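Local coordinates for protein putative TRAP PERIPLASMIC SOLUTE BINDING PROTEIN (PDB 4PBQ) that binds L-gulonate and probably serves as the periplasmic solute receptor that delivers such a sugar acid to a TRAP transporter, at residues I123-K126 and I127-M131; K130-Y134 and G135-L139; E156-D159 and D160-G163; V193-A196 and L197-V201; V304-D307 and S308-K311. All blocks are in the same frame, centred on the assembly; numbering follows the deposited sequence. Where two conformers were deposited one is given.

Interaction 1 of 5, residues I123-K126 and I127-M131; sequences IANK and IGQKM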
# COMPACT_ATOMS: atom_id res chain seq x y z
N ILE A 123 -8.89 -11.81 -11.80
CA ILE A 123 -8.46 -10.57 -12.44
C ILE A 123 -7.21 -9.99 -11.73
O ILE A 123 -6.29 -9.52 -12.38
CB ILE A 123 -9.60 -9.52 -12.56
CG1 ILE A 123 -9.10 -8.24 -13.24
CG2 ILE A 123 -10.16 -9.16 -11.19
CD1 ILE A 123 -8.52 -8.47 -14.64
N ALA A 124 -7.16 -10.07 -10.40
CA ALA A 124 -5.98 -9.61 -9.65
C ALA A 124 -4.76 -10.48 -9.97
O ALA A 124 -3.64 -10.00 -10.07
CB ALA A 124 -6.29 -9.64 -8.16
N ASN A 125 -4.98 -11.78 -10.12
CA ASN A 125 -3.90 -12.69 -10.50
C ASN A 125 -3.35 -12.34 -11.88
O ASN A 125 -2.15 -12.26 -12.11
CB ASN A 125 -4.38 -14.14 -10.48
CG ASN A 125 -3.30 -15.13 -10.86
OD1 ASN A 125 -2.57 -15.63 -10.00
ND2 ASN A 125 -3.19 -15.42 -12.14
N LYS A 126 -4.27 -12.09 -12.80
CA LYS A 126 -3.89 -11.81 -14.18
C LYS A 126 -3.11 -10.50 -14.30
O LYS A 126 -2.12 -10.43 -15.02
CB LYS A 126 -5.14 -11.80 -15.08
CG LYS A 126 -4.86 -11.45 -16.52
CD LYS A 126 -6.14 -11.55 -17.36
CE LYS A 126 -5.96 -10.93 -18.74
NZ LYS A 126 -5.93 -9.43 -18.66
N ILE A 127 -3.54 -9.48 -13.58
CA ILE A 127 -2.83 -8.21 -13.59
C ILE A 127 -1.48 -8.41 -12.91
O ILE A 127 -0.47 -7.90 -13.38
CB ILE A 127 -3.65 -7.10 -12.91
CG1 ILE A 127 -4.86 -6.77 -13.80
CG2 ILE A 127 -2.79 -5.87 -12.69
CD1 ILE A 127 -5.75 -5.64 -13.27
N GLY A 128 -1.45 -9.19 -11.83
CA GLY A 128 -0.19 -9.47 -11.16
C GLY A 128 0.85 -10.12 -12.07
O GLY A 128 2.05 -9.79 -12.01
N GLN A 129 0.39 -11.05 -12.92
CA GLN A 129 1.25 -11.74 -13.89
C GLN A 129 1.90 -10.79 -14.88
O GLN A 129 2.99 -11.05 -15.37
CB GLN A 129 0.43 -12.78 -14.65
CG GLN A 129 0.15 -14.05 -13.84
CD GLN A 129 -0.82 -15.00 -14.54
OE1 GLN A 129 -1.31 -15.95 -13.92
NE2 GLN A 129 -1.11 -14.74 -15.81
N LYS A 130 1.23 -9.67 -15.16
CA LYS A 130 1.78 -8.69 -16.09
C LYS A 130 3.02 -7.99 -15.55
O LYS A 130 3.73 -7.35 -16.32
CB LYS A 130 0.74 -7.62 -16.42
CG LYS A 130 -0.45 -8.12 -17.22
CD LYS A 130 -1.47 -6.98 -17.44
CE LYS A 130 -2.40 -7.27 -18.61
NZ LYS A 130 -2.85 -8.69 -18.64
N MSE A 131 3.27 -8.07 -14.25
CA MSE A 131 4.47 -7.46 -13.69
C MSE A 131 5.73 -8.15 -14.22
O MSE A 131 6.81 -7.57 -14.22
CB MSE A 131 4.42 -7.49 -12.17
CG MSE A 131 3.29 -6.69 -11.59
SE MSE A 131 3.35 -6.71 -9.62
CE MSE A 131 4.81 -5.63 -9.37
O HOH W 1 -1.63 -11.63 -17.36
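I123 and I127 lie side by side one helical turn apart on the inward flank of helix 122-129, pointing the same way, with I123 CD1 4.1 Å from I127 CG1. The first torsion of I127 (chi1 -69°) sets CG1 opposite its carbonyl carbon and leans that carbon back over the preceding turn, 3.4 Å from I123 O. This flank is tight: I127 also rests on W103 and on V319 of helix 316-326, and A124 O, which accepts G128 N at 2.9 Å, takes a second bond from Y141 OH. The other flank has the opposite character: N125, K126 and Q129 are exposed and K130 partly so. N125 and Q129 present their amides with planes 84° apart; the bond from N125 ND2 to Q129 OE1 is weak, bent to 129°, and doubtful because N125 has a second conformer. K126 and K130 bring like charges together, NZ to NZ 3.2 Å, a closeness that may favour loss of a proton from one of them. A water donates to K126 O at 2.7 Å and receives a weak bond from K130 NZ, while K130 N reaches K126 O only weakly, at 3.4 Å. Apolar residues inward and polar ones outward, spaced three and four apart, mark this as the closing turns of an amphipathic surface helix.

Interaction 2 of 5, residues K130-Y134 and G135-L139; sequences KMEKY and GIKLL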
# COMPACT_ATOMS: atom_id res chain seq x y z
N LYS A 130 1.23 -9.67 -15.16
CA LYS A 130 1.78 -8.69 -16.09
C LYS A 130 3.02 -7.99 -15.55
O LYS A 130 3.73 -7.35 -16.32
CB LYS A 130 0.74 -7.62 -16.42
CG LYS A 130 -0.45 -8.12 -17.22
CD LYS A 130 -1.47 -6.98 -17.44
CE LYS A 130 -2.40 -7.27 -18.61
NZ LYS A 130 -2.85 -8.69 -18.64
N MSE A 131 3.27 -8.07 -14.25
CA MSE A 131 4.47 -7.46 -13.69
C MSE A 131 5.73 -8.15 -14.22
O MSE A 131 6.81 -7.57 -14.22
CB MSE A 131 4.42 -7.49 -12.17
CG MSE A 131 3.29 -6.69 -11.59
SE MSE A 131 3.35 -6.71 -9.62
CE MSE A 131 4.81 -5.63 -9.37
N GLU A 132 5.61 -9.39 -14.68
CA GLU A 132 6.76 -10.12 -15.21
C GLU A 132 7.39 -9.44 -16.44
O GLU A 132 8.59 -9.54 -16.66
CB GLU A 132 6.40 -11.58 -15.49
CG GLU A 132 6.07 -12.29 -14.18
CD GLU A 132 5.48 -13.67 -14.35
OE1 GLU A 132 5.96 -14.41 -15.23
OE2 GLU A 132 4.54 -14.01 -13.58
N LYS A 133 6.57 -8.75 -17.21
CA LYS A 133 7.05 -7.98 -18.35
C LYS A 133 8.04 -6.89 -17.94
O LYS A 133 8.87 -6.43 -18.74
CB LYS A 133 5.85 -7.31 -19.05
CG LYS A 133 6.20 -6.38 -20.18
CD LYS A 133 4.91 -5.90 -20.87
CE LYS A 133 5.20 -4.95 -22.04
NZ LYS A 133 3.93 -4.57 -22.75
N TYR A 134 7.97 -6.48 -16.68
CA TYR A 134 8.83 -5.42 -16.15
C TYR A 134 9.84 -5.95 -15.14
O TYR A 134 10.44 -5.17 -14.37
CB TYR A 134 7.97 -4.32 -15.52
CG TYR A 134 6.95 -3.82 -16.51
CD1 TYR A 134 7.33 -2.94 -17.52
CD2 TYR A 134 5.64 -4.25 -16.47
CE1 TYR A 134 6.40 -2.50 -18.46
CE2 TYR A 134 4.72 -3.81 -17.39
CZ TYR A 134 5.11 -2.93 -18.39
OH TYR A 134 4.19 -2.48 -19.33
N GLY A 135 10.00 -7.27 -15.09
CA GLY A 135 11.07 -7.87 -14.31
C GLY A 135 10.68 -8.29 -12.90
O GLY A 135 11.55 -8.58 -12.07
N ILE A 136 9.40 -8.36 -12.61
CA ILE A 136 8.98 -8.64 -11.24
C ILE A 136 8.01 -9.80 -11.21
O ILE A 136 7.03 -9.83 -11.97
CB ILE A 136 8.37 -7.39 -10.57
CG1 ILE A 136 9.41 -6.29 -10.40
CG2 ILE A 136 7.79 -7.73 -9.20
CD1 ILE A 136 8.86 -4.95 -9.88
N LYS A 137 8.26 -10.75 -10.30
CA LYS A 137 7.31 -11.81 -10.02
C LYS A 137 6.52 -11.49 -8.75
O LYS A 137 7.08 -11.31 -7.66
CB LYS A 137 8.05 -13.14 -9.85
CG LYS A 137 7.19 -14.27 -9.30
CD LYS A 137 6.17 -14.77 -10.32
CE LYS A 137 5.37 -15.91 -9.68
NZ LYS A 137 4.47 -16.55 -10.69
N LEU A 138 5.19 -11.41 -8.88
CA LEU A 138 4.34 -11.17 -7.72
C LEU A 138 4.02 -12.46 -7.00
O LEU A 138 3.58 -13.41 -7.64
CB LEU A 138 3.02 -10.52 -8.14
CG LEU A 138 2.12 -10.13 -6.96
CD1 LEU A 138 2.69 -9.08 -6.07
CD2 LEU A 138 0.77 -9.69 -7.48
N LEU A 139 4.27 -12.50 -5.69
CA LEU A 139 4.00 -13.69 -4.88
C LEU A 139 2.74 -13.58 -4.02
O LEU A 139 2.11 -14.59 -3.74
CB LEU A 139 5.19 -14.01 -3.98
CG LEU A 139 6.47 -14.41 -4.71
CD1 LEU A 139 7.61 -14.62 -3.70
CD2 LEU A 139 6.22 -15.65 -5.55
O HOH W 2 4.00 -11.67 -11.43
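M131 O is met by two amides, I136 N at 3.2 Å and Y134 N at 2.9 Å, which arrive from opposite faces of the carbonyl plane. With G135 N bound to E132 O at 3.1 Å and a positive phi of 95° at G135, this gives a Schellman motif that ends the 3-10 segment 131-133 and launches strand 136-151. G135 is the residue at which the chain reverses. Once the chain has turned, the strand runs alongside 231-239, and the side chains of the turn fold onto its first residues. Selenomethionine M131 bends at its last torsion (chi3 72°), which hooks CE back to I136 CG2 at 3.6 Å, while SE lies 4.1 Å from L138 CB. Q237 and F100 also pack on M131, so this end of the contact is buried. E132 runs along the more open side, its extended chain lying beside K137 and pointing in the same direction. Their salt bridge is long, E132 OE2 to K137 NZ 3.8 Å. Y134 turns outward from the strand, its OH hydrogen-bonded to D97 and its carbonyl O to R80 NE. Between turn and strand a water accepts a hydrogen bond from L138 N at 2.8 Å and donates one to E132 OE2.

Interaction 3 of 5, residues E156-D159 and D160-G163; sequences EKFD and DFKG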
# COMPACT_ATOMS: atom_id res chain seq x y z
N GLU A 156 -13.88 18.50 8.72
CA GLU A 156 -15.14 17.81 8.99
C GLU A 156 -16.21 18.08 7.94
O GLU A 156 -17.33 17.59 8.04
CB GLU A 156 -15.66 18.14 10.40
CG GLU A 156 -15.90 19.61 10.65
CD GLU A 156 -15.92 19.97 12.15
OE1 GLU A 156 -15.76 21.16 12.46
OE2 GLU A 156 -16.11 19.07 13.00
N LYS A 157 -15.84 18.84 6.91
CA LYS A 157 -16.72 19.07 5.78
C LYS A 157 -15.87 19.39 4.56
O LYS A 157 -14.70 19.76 4.69
CB LYS A 157 -17.71 20.20 6.07
CG LYS A 157 -17.05 21.55 6.26
CD LYS A 157 -18.05 22.64 6.64
CE LYS A 157 -17.34 23.96 6.93
NZ LYS A 157 -16.47 23.92 8.17
N PHE A 158 -16.45 19.25 3.39
CA PHE A 158 -15.68 19.30 2.16
C PHE A 158 -15.00 20.65 2.00
O PHE A 158 -13.86 20.72 1.52
CB PHE A 158 -16.58 18.97 0.98
CG PHE A 158 -15.86 18.75 -0.31
CD1 PHE A 158 -15.24 17.53 -0.57
CD2 PHE A 158 -15.80 19.74 -1.25
CE1 PHE A 158 -14.59 17.31 -1.77
CE2 PHE A 158 -15.15 19.53 -2.46
CZ PHE A 158 -14.55 18.34 -2.72
N ASP A 159 -15.67 21.73 2.41
CA ASP A 159 -15.09 23.06 2.29
C ASP A 159 -13.80 23.22 3.11
O ASP A 159 -13.01 24.12 2.83
CB ASP A 159 -16.10 24.15 2.64
CG ASP A 159 -17.18 24.32 1.58
OD1 ASP A 159 -16.91 23.98 0.41
OD2 ASP A 159 -18.29 24.77 1.91
N ASP A 160 -13.57 22.35 4.09
CA ASP A 160 -12.39 22.48 4.93
C ASP A 160 -11.11 22.12 4.17
O ASP A 160 -10.03 22.49 4.58
CB ASP A 160 -12.50 21.62 6.19
CG ASP A 160 -13.59 22.11 7.16
OD1 ASP A 160 -14.02 23.27 7.06
OD2 ASP A 160 -13.99 21.31 8.04
N PHE A 161 -11.23 21.38 3.07
CA PHE A 161 -10.07 21.05 2.25
C PHE A 161 -9.42 22.27 1.59
O PHE A 161 -8.22 22.22 1.25
CB PHE A 161 -10.49 20.10 1.14
CG PHE A 161 -10.78 18.70 1.60
CD1 PHE A 161 -10.05 18.11 2.63
CD2 PHE A 161 -11.77 17.95 0.98
CE1 PHE A 161 -10.33 16.82 3.03
CE2 PHE A 161 -12.02 16.64 1.38
CZ PHE A 161 -11.31 16.09 2.39
N LYS A 162 -10.19 23.33 1.35
CA LYS A 162 -9.65 24.51 0.67
C LYS A 162 -8.49 25.12 1.47
O LYS A 162 -8.63 25.40 2.65
CB LYS A 162 -10.76 25.54 0.41
CG LYS A 162 -10.29 26.78 -0.31
CD LYS A 162 -11.45 27.74 -0.59
CE LYS A 162 -12.24 27.30 -1.82
NZ LYS A 162 -11.50 27.52 -3.11
N GLY A 163 -7.34 25.29 0.83
CA GLY A 163 -6.18 25.81 1.52
C GLY A 163 -5.31 24.71 2.14
O GLY A 163 -4.19 24.97 2.56
O HOH W 3 -14.30 22.53 10.48
O HOH W 4 -10.88 25.96 3.94
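This is a compact surface turn, E156 to K162, in the loop between strands 136-151 and 165-168, in which the D160 carboxylate folds back onto the backbone while F158 and F161 pair on the inner side. D160 OD2 receives E156 N at 2.9 Å in a nearly straight bond (173°), using the lone pair turned away from the other oxygen. K157 N adds a weak bond to the same atom, and a water that donates to OD2 also donates to E156 OE1. The second oxygen, OD1, forms a salt bridge with K157 NZ at 2.8 Å, met on the syn side and slightly out of the carboxylate plane. The lysine gets there because CG stands between its backbone N and carbonyl carbon (chi1 64°) and the chain then bends at its end, laying its methylenes across the carboxylate. So many donors would favour the ionised form of D160. Underneath run three overlapping type I turns: D160 N binds K157 O, F161 N binds F158 O at 3.1 Å, and K162 N binds D159 O at 3.3 Å, each donor lying above the carbonyl plane. A water donating to both D159 O and K162 O laces the last of them. On the inner side F161 turns its edge toward the face of F158 in an offset edge-to-face pair, centroids 5.6 Å apart and planes at 79°, with F158 CD1 3.8 Å from F161 CD2. Helix 292-312 receives both rings, F158 touching A301 and F161 meeting F294 and M298.

Interaction 4 of 5, residues V193-A196 and L197-V201; sequences VFTA and LEQKV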
# COMPACT_ATOMS: atom_id res chain seq x y z
N VAL A 193 8.29 13.45 4.94
CA VAL A 193 7.09 13.97 5.54
C VAL A 193 7.33 14.70 6.88
O VAL A 193 6.82 15.80 7.09
CB VAL A 193 6.05 12.88 5.73
CG1 VAL A 193 4.85 13.41 6.54
CG2 VAL A 193 5.60 12.38 4.38
N PHE A 194 8.08 14.08 7.79
CA PHE A 194 8.33 14.72 9.08
C PHE A 194 8.95 16.10 8.92
O PHE A 194 8.51 17.06 9.56
CB PHE A 194 9.25 13.85 9.96
CG PHE A 194 8.53 12.84 10.79
CD1 PHE A 194 7.83 13.24 11.93
CD2 PHE A 194 8.56 11.49 10.46
CE1 PHE A 194 7.17 12.31 12.72
CE2 PHE A 194 7.90 10.55 11.24
CZ PHE A 194 7.20 10.95 12.37
N THR A 195 9.98 16.21 8.08
CA THR A 195 10.67 17.48 7.95
C THR A 195 9.80 18.50 7.23
O THR A 195 9.83 19.68 7.57
CB THR A 195 12.07 17.35 7.32
OG1 THR A 195 12.77 18.59 7.50
CG2 THR A 195 12.00 16.99 5.81
N ALA A 196 8.98 18.05 6.27
CA ALA A 196 8.02 18.95 5.63
C ALA A 196 6.99 19.52 6.61
O ALA A 196 6.61 20.70 6.51
CB ALA A 196 7.32 18.28 4.47
N LEU A 197 6.53 18.70 7.54
CA LEU A 197 5.65 19.18 8.59
C LEU A 197 6.37 20.17 9.49
O LEU A 197 5.84 21.25 9.79
CB LEU A 197 5.11 18.01 9.43
CG LEU A 197 3.97 17.23 8.78
CD1 LEU A 197 3.75 15.91 9.49
CD2 LEU A 197 2.68 18.04 8.81
N GLU A 198 7.58 19.81 9.91
CA GLU A 198 8.34 20.62 10.85
C GLU A 198 8.64 22.00 10.26
O GLU A 198 8.64 23.02 10.98
CB GLU A 198 9.63 19.89 11.24
CG GLU A 198 10.32 20.41 12.48
CD GLU A 198 11.16 21.64 12.21
OE1 GLU A 198 11.56 21.85 11.05
OE2 GLU A 198 11.42 22.40 13.18
N GLN A 199 8.85 22.03 8.94
CA GLN A 199 9.12 23.26 8.20
C GLN A 199 7.86 24.03 7.80
O GLN A 199 7.97 25.05 7.16
CB GLN A 199 9.92 22.98 6.94
CG GLN A 199 11.38 22.62 7.16
CD GLN A 199 12.04 22.16 5.85
OE1 GLN A 199 12.33 22.97 4.97
NE2 GLN A 199 12.28 20.86 5.73
N LYS A 200 6.68 23.51 8.16
CA LYS A 200 5.39 24.12 7.80
C LYS A 200 5.14 24.23 6.30
O LYS A 200 4.49 25.17 5.83
CB LYS A 200 5.24 25.51 8.44
CG LYS A 200 5.38 25.53 9.94
CD LYS A 200 5.12 26.95 10.48
CE LYS A 200 4.99 26.97 11.97
NZ LYS A 200 6.30 26.74 12.65
N VAL A 201 5.65 23.25 5.55
CA VAL A 201 5.48 23.20 4.11
C VAL A 201 4.19 22.48 3.76
O VAL A 201 3.59 22.73 2.72
CB VAL A 201 6.70 22.50 3.44
CG1 VAL A 201 6.47 22.28 1.97
CG2 VAL A 201 7.95 23.33 3.67
O HOH W 5 13.00 19.91 9.87
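T195 OG1 is held by two partners: Q199 NE2 donates to it at 2.9 Å, and a water that also donates to E198 OE1 lies 2.7 Å from it. The hydroxyl stands anti to its own backbone nitrogen (chi1 -167°), a rotation that sends it down the helix toward the next turn. Q199, one turn on, runs beside T195 in the same direction, and its extended chain swings the amide back over that turn. OG1 is somewhat tilted from the plane of this amide, and a weak second bond ties NE2 to T195 O. That carbonyl already accepts Q199 N at 2.9 Å, so both oxygens of T195 meet the glutamine. Behind this exposed side the backbone closes in a Schellman motif. K200 takes a positive phi of 61°, its N binds L197 O at 2.9 Å, and V201 N reaches back to A196 O at 2.9 Å, nearly along the C=O axis. The reversal turns V201 toward the helix, where its CB lies 4.4 Å from A196 CB; M188 and I202 also touch A196. At the other end V193 CG1 meets L197 CD1 at 4.0 Å, the two side chains lying side by side. The side chain of V193 is about 7 Å from the bound L-gulonate, and helix 193-198 falls in sequence between the pocket residues L190 and N207. The T195-Q199 bond lies on the outer surface and ties side chains of the last turn together, while K200 N and V201 N give carbonyls of that turn their amides.

Interaction 5 of 5, residues V304-D307 and S308-K311; sequences VLYD and SFYK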
# COMPACT_ATOMS: atom_id res chain seq x y z
N VAL A 304 -14.61 12.40 -11.00
CA VAL A 304 -13.84 12.99 -12.09
C VAL A 304 -12.61 12.12 -12.44
O VAL A 304 -12.18 12.06 -13.59
CB VAL A 304 -13.40 14.42 -11.72
CG1 VAL A 304 -12.31 14.38 -10.66
CG2 VAL A 304 -12.94 15.19 -12.95
N LEU A 305 -12.08 11.41 -11.45
CA LEU A 305 -10.91 10.56 -11.69
C LEU A 305 -11.28 9.41 -12.61
O LEU A 305 -10.54 9.09 -13.54
CB LEU A 305 -10.33 10.03 -10.39
CG LEU A 305 -9.94 11.09 -9.35
CD1 LEU A 305 -9.65 10.40 -8.03
CD2 LEU A 305 -8.76 11.88 -9.83
N TYR A 306 -12.44 8.81 -12.34
CA TYR A 306 -12.93 7.69 -13.12
C TYR A 306 -13.33 8.12 -14.51
O TYR A 306 -13.08 7.41 -15.48
CB TYR A 306 -14.12 7.04 -12.42
CG TYR A 306 -13.72 6.15 -11.26
CD1 TYR A 306 -13.55 6.67 -9.98
CD2 TYR A 306 -13.52 4.80 -11.46
CE1 TYR A 306 -13.16 5.83 -8.91
CE2 TYR A 306 -13.13 3.98 -10.43
CZ TYR A 306 -12.96 4.50 -9.15
OH TYR A 306 -12.59 3.60 -8.17
N ASP A 307 -13.94 9.30 -14.62
CA ASP A 307 -14.27 9.81 -15.94
C ASP A 307 -13.02 9.82 -16.81
O ASP A 307 -13.06 9.45 -18.00
CB ASP A 307 -14.83 11.23 -15.86
CG ASP A 307 -16.16 11.30 -15.14
OD1 ASP A 307 -16.84 10.25 -15.01
OD2 ASP A 307 -16.51 12.41 -14.69
N SER A 308 -11.93 10.28 -16.23
CA SER A 308 -10.68 10.36 -16.94
C SER A 308 -10.13 8.95 -17.23
O SER A 308 -9.66 8.69 -18.34
CB SER A 308 -9.69 11.22 -16.14
OG SER A 308 -8.44 11.31 -16.78
N PHE A 309 -10.21 8.02 -16.28
CA PHE A 309 -9.68 6.67 -16.53
C PHE A 309 -10.36 6.05 -17.75
O PHE A 309 -9.72 5.44 -18.60
CB PHE A 309 -9.93 5.69 -15.35
CG PHE A 309 -9.32 6.10 -14.02
CD1 PHE A 309 -8.10 6.73 -13.95
CD2 PHE A 309 -9.98 5.78 -12.84
CE1 PHE A 309 -7.56 7.07 -12.70
CE2 PHE A 309 -9.45 6.12 -11.61
CZ PHE A 309 -8.23 6.76 -11.56
N TYR A 310 -11.67 6.20 -17.83
CA TYR A 310 -12.42 5.59 -18.92
C TYR A 310 -12.10 6.23 -20.28
O TYR A 310 -12.25 5.58 -21.31
CB TYR A 310 -13.91 5.65 -18.60
CG TYR A 310 -14.30 4.82 -17.38
CD1 TYR A 310 -13.74 3.56 -17.16
CD2 TYR A 310 -15.21 5.29 -16.44
CE1 TYR A 310 -14.09 2.80 -16.05
CE2 TYR A 310 -15.56 4.54 -15.34
CZ TYR A 310 -15.00 3.29 -15.15
OH TYR A 310 -15.35 2.54 -14.05
N LYS A 311 -11.66 7.48 -20.27
CA LYS A 311 -11.27 8.15 -21.51
C LYS A 311 -9.85 7.83 -21.98
O LYS A 311 -9.57 7.92 -23.18
CB LYS A 311 -11.38 9.66 -21.38
CG LYS A 311 -12.78 10.14 -21.17
CD LYS A 311 -12.89 11.63 -21.48
CE LYS A 311 -14.31 12.12 -21.29
NZ LYS A 311 -15.33 11.19 -21.87
O HOH W 6 -15.43 9.06 -19.18
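The F309 ring has the carbonyl oxygen of L305 over one face, 3.2 Å above the plane and near its centre, and turns its edge to Y306. Y306 in turn receives that edge on a face, with F309 CE2 4.2 Å above its centre. The pair is edge-to-face, centroids 5.4 Å apart and planes at 74°. A second aromatic comes to Y306 from one turn on: Y310 OH lies 3.9 Å from Y306 CD2, approaching obliquely. F309 is placed by a first torsion that sets CG opposite its carbonyl carbon (chi1 -60°), which swings the ring back over the previous turn and brings CZ to 4.1 Å from L305 CB. L305 O thus has two roles, since it also accepts F309 N at 3.0 Å. Beyond the contact W105 stacks with F309, L173 of helix 172-180 packs on it, and the Y306 hydroxyl is hydrogen-bonded to P106 O. The other side of the helix is polar and more open. D307 pairs its carboxylate with K303, while its carbonyl O takes a water at 2.7 Å and a weak bond from K311 N; K311 NZ donates weakly to the same water, and K311 CG lies beside D307 O. L305 and F309 are buried, with Y306 and Y310 flanking them, and Y310 meets helix 316-326. The F309 side chain is about 12 Å from L-gulonate. Aromatics spaced i, i+3 and i+4 thus line a long amphipathic helix, packed against helix 172-180, which carries pocket residue F174, in a family 7 solute-binding protein.

Interactions 1 and 2 are neighbours, sharing K130 and M131 and touching where L138 CD2 packs on G128 CA at 3.8 Å; together they carry the chain from helix 122-129 into strand 136-151. Interactions 3 and 4 lie across the chain's centre from them. Interaction 3 is a surface contact, yet its rings press on helix 292-312, which holds interaction 5; their nearest atoms are about 9 Å apart. The others are partly buried; of these 1, 4 and 5 are helical turns, and 1 and 5 meet helix 316-326. Chemistry follows place: aliphatic inside and polar outside in interaction 1, aromatic in interaction 5, carboxylate-centred in interaction 3, while 2 and 4 reverse the backbone through positive-phi turns.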